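Local coordinates for protein probable aspartate aminotransferase 2 (PDB 2Z61) that catalyses the pyridoxal phosphate-dependent transfer of an amino group from alanine to a furancarboxaldehyde phosphate, yielding the furan precursor of methanofuran, at residues Lys280-Arg285 against Ile348-Ser353. Sequence-based numbering, arbitrary orientation.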
loop_
_atom_site.group_PDB
_atom_site.type_symbol
_atom_site.label_atom_id
_atom_site.label_comp_id
_atom_site.label_asym_id
_atom_site.label_seq_id
_atom_site.Cartn_x
_atom_site.Cartn_y
_atom_site.Cartn_z
ATOM N N LYS A 280 23.211 -5.752 19.390
ATOM C CA LYS A 280 24.595 -5.670 19.855
ATOM C C LYS A 280 25.545 -5.316 18.710
ATOM O O LYS A 280 26.416 -4.463 18.856
ATOM C CB LYS A 280 25.035 -7.000 20.478
ATOM C CG LYS A 280 24.920 -7.074 21.992
ATOM C CD LYS A 280 23.509 -6.814 22.481
ATOM C CE LYS A 280 23.429 -6.981 23.993
ATOM N NZ LYS A 280 23.914 -8.327 24.430
ATOM N N GLU A 281 25.378 -5.976 17.569
ATOM C CA GLU A 281 26.231 -5.711 16.418
ATOM C C GLU A 281 26.114 -4.255 15.967
ATOM O O GLU A 281 27.123 -3.606 15.693
ATOM C CB GLU A 281 25.870 -6.654 15.261
ATOM C CG GLU A 281 26.642 -6.375 13.975
ATOM C CD GLU A 281 28.139 -6.616 14.109
ATOM O OE1 GLU A 281 28.722 -6.296 15.166
ATOM O OE2 GLU A 281 28.736 -7.121 13.140
ATOM N N PHE A 282 24.886 -3.744 15.891
ATOM C CA PHE A 282 24.666 -2.357 15.482
ATOM C C PHE A 282 25.393 -1.400 16.425
ATOM O O PHE A 282 25.957 -0.400 15.991
ATOM C CB PHE A 282 23.164 -2.023 15.485
ATOM C CG PHE A 282 22.466 -2.258 14.161
ATOM C CD1 PHE A 282 21.189 -2.802 14.125
ATOM C CD2 PHE A 282 23.065 -1.893 12.960
ATOM C CE1 PHE A 282 20.520 -2.979 12.916
ATOM C CE2 PHE A 282 22.403 -2.065 11.742
ATOM C CZ PHE A 282 21.127 -2.609 11.723
ATOM N N ASP A 283 25.373 -1.707 17.718
ATOM C CA ASP A 283 26.020 -0.845 18.698
ATOM C C ASP A 283 27.539 -0.864 18.537
ATOM O O ASP A 283 28.204 0.160 18.717
ATOM C CB ASP A 283 25.624 -1.266 20.115
ATOM C CG ASP A 283 26.150 -0.315 21.171
ATOM O OD1 ASP A 283 26.163 0.907 20.916
ATOM O OD2 ASP A 283 26.537 -0.782 22.264
ATOM N N ARG A 284 28.088 -2.026 18.194
ATOM C CA ARG A 284 29.528 -2.130 17.995
ATOM C C ARG A 284 29.898 -1.227 16.817
ATOM O O ARG A 284 30.914 -0.530 16.840
ATOM C CB ARG A 284 29.928 -3.573 17.683
ATOM C CG ARG A 284 31.425 -3.825 17.816
ATOM C CD ARG A 284 31.791 -5.266 17.502
ATOM N NE ARG A 284 32.724 -5.395 16.387
ATOM C CZ ARG A 284 32.455 -6.060 15.267
ATOM N NH1 ARG A 284 31.284 -6.661 15.118
ATOM N NH2 ARG A 284 33.357 -6.122 14.296
ATOM N N ARG A 285 29.054 -1.240 15.790
ATOM C CA ARG A 285 29.276 -0.425 14.605
ATOM C C ARG A 285 29.146 1.059 14.934
ATOM O O ARG A 285 29.963 1.878 14.511
ATOM C CB ARG A 285 28.259 -0.793 13.533
ATOM C CG ARG A 285 28.276 -2.261 13.139
ATOM C CD ARG A 285 27.068 -2.573 12.285
ATOM N NE ARG A 285 27.144 -3.878 11.651
ATOM C CZ ARG A 285 26.211 -4.353 10.835
ATOM N NH1 ARG A 285 25.133 -3.617 10.565
ATOM N NH2 ARG A 285 26.355 -5.558 10.287
ATOM N N ILE A 348 25.374 9.314 7.877
ATOM C CA ILE A 348 26.155 8.102 7.737
ATOM C C ILE A 348 25.326 6.966 8.313
ATOM O O ILE A 348 24.865 7.035 9.454
ATOM C CB ILE A 348 27.495 8.182 8.505
ATOM C CG1 ILE A 348 28.466 9.100 7.754
ATOM C CG2 ILE A 348 28.094 6.788 8.667
ATOM C CD1 ILE A 348 29.863 9.154 8.362
ATOM N N SER A 349 25.116 5.934 7.509
ATOM C CA SER A 349 24.352 4.778 7.950
ATOM C C SER A 349 25.298 3.613 8.182
ATOM O O SER A 349 26.060 3.248 7.292
ATOM C CB SER A 349 23.326 4.382 6.891
ATOM O OG SER A 349 22.820 3.084 7.156
ATOM N N TYR A 350 25.264 3.031 9.373
ATOM C CA TYR A 350 26.135 1.901 9.648
ATOM C C TYR A 350 25.395 0.581 9.512
ATOM O O TYR A 350 25.678 -0.394 10.214
ATOM C CB TYR A 350 26.800 2.034 11.027
ATOM C CG TYR A 350 25.898 2.442 12.173
ATOM C CD1 TYR A 350 25.192 1.494 12.909
ATOM C CD2 TYR A 350 25.802 3.780 12.561
ATOM C CE1 TYR A 350 24.425 1.865 14.013
ATOM C CE2 TYR A 350 25.033 4.161 13.659
ATOM C CZ TYR A 350 24.352 3.200 14.380
ATOM O OH TYR A 350 23.599 3.575 15.471
ATOM N N ALA A 351 24.440 0.571 8.586
ATOM C CA ALA A 351 23.649 -0.607 8.284
ATOM C C ALA A 351 24.418 -1.378 7.218
ATOM O O ALA A 351 23.859 -1.811 6.209
ATOM C CB ALA A 351 22.279 -0.201 7.756
ATOM N N ASN A 352 25.716 -1.527 7.445
ATOM C CA ASN A 352 26.569 -2.247 6.521
ATOM C C ASN A 352 27.478 -3.053 7.454
ATOM O O ASN A 352 27.629 -2.694 8.622
ATOM C CB ASN A 352 27.346 -1.229 5.651
ATOM C CG ASN A 352 27.932 -1.853 4.403
ATOM O OD1 ASN A 352 28.391 -2.993 4.432
ATOM N ND2 ASN A 352 27.937 -1.104 3.300
ATOM N N SER A 353 28.032 -4.155 6.957
ATOM C CA SER A 353 28.970 -5.012 7.684
ATOM C C SER A 353 30.007 -4.154 8.417
ATOM O O SER A 353 30.406 -3.107 7.920
ATOM C CB SER A 353 29.762 -5.927 6.661
ATOM O OG SER A 353 30.794 -5.288 5.865
#
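R285 and F282, one turn apart on helix 269-295, meet Y350 to S353 in the small domain of this aminotransferase of class I, where strand 346-349 runs out through an inverse gamma turn centred on A351 toward helix 354-368. One face of the R285 guanidinium takes the carbonyl oxygen of N352, whose O sits 3.1 Å from CZ over the middle of the group. From there NH1 gives a weak, bent hydrogen bond to Y350 O (3.3 Å, 133°). With CG anti to the carbonyl carbon (chi1 -57°) and the chain extended to NE, the arginine spans from helix to turn, its CB packed against Y350 CD1 at 3.9 Å. F282 turns its ring edge to Y350 O and A351 CA, while CD2 touches Y350 CD1 at 4.0 Å. Y350 in turn brings CE1 within 3.4 Å of F282 O. Farther out, D40 forms a salt bridge with R285 NH2, and E281 OE2 offers a long one to NE. A leucine at R285 would probably leave D40 without its positive mate and Y350 O without this bond. The turn passes into helix 354-368 at S353, whose OG caps N356 N.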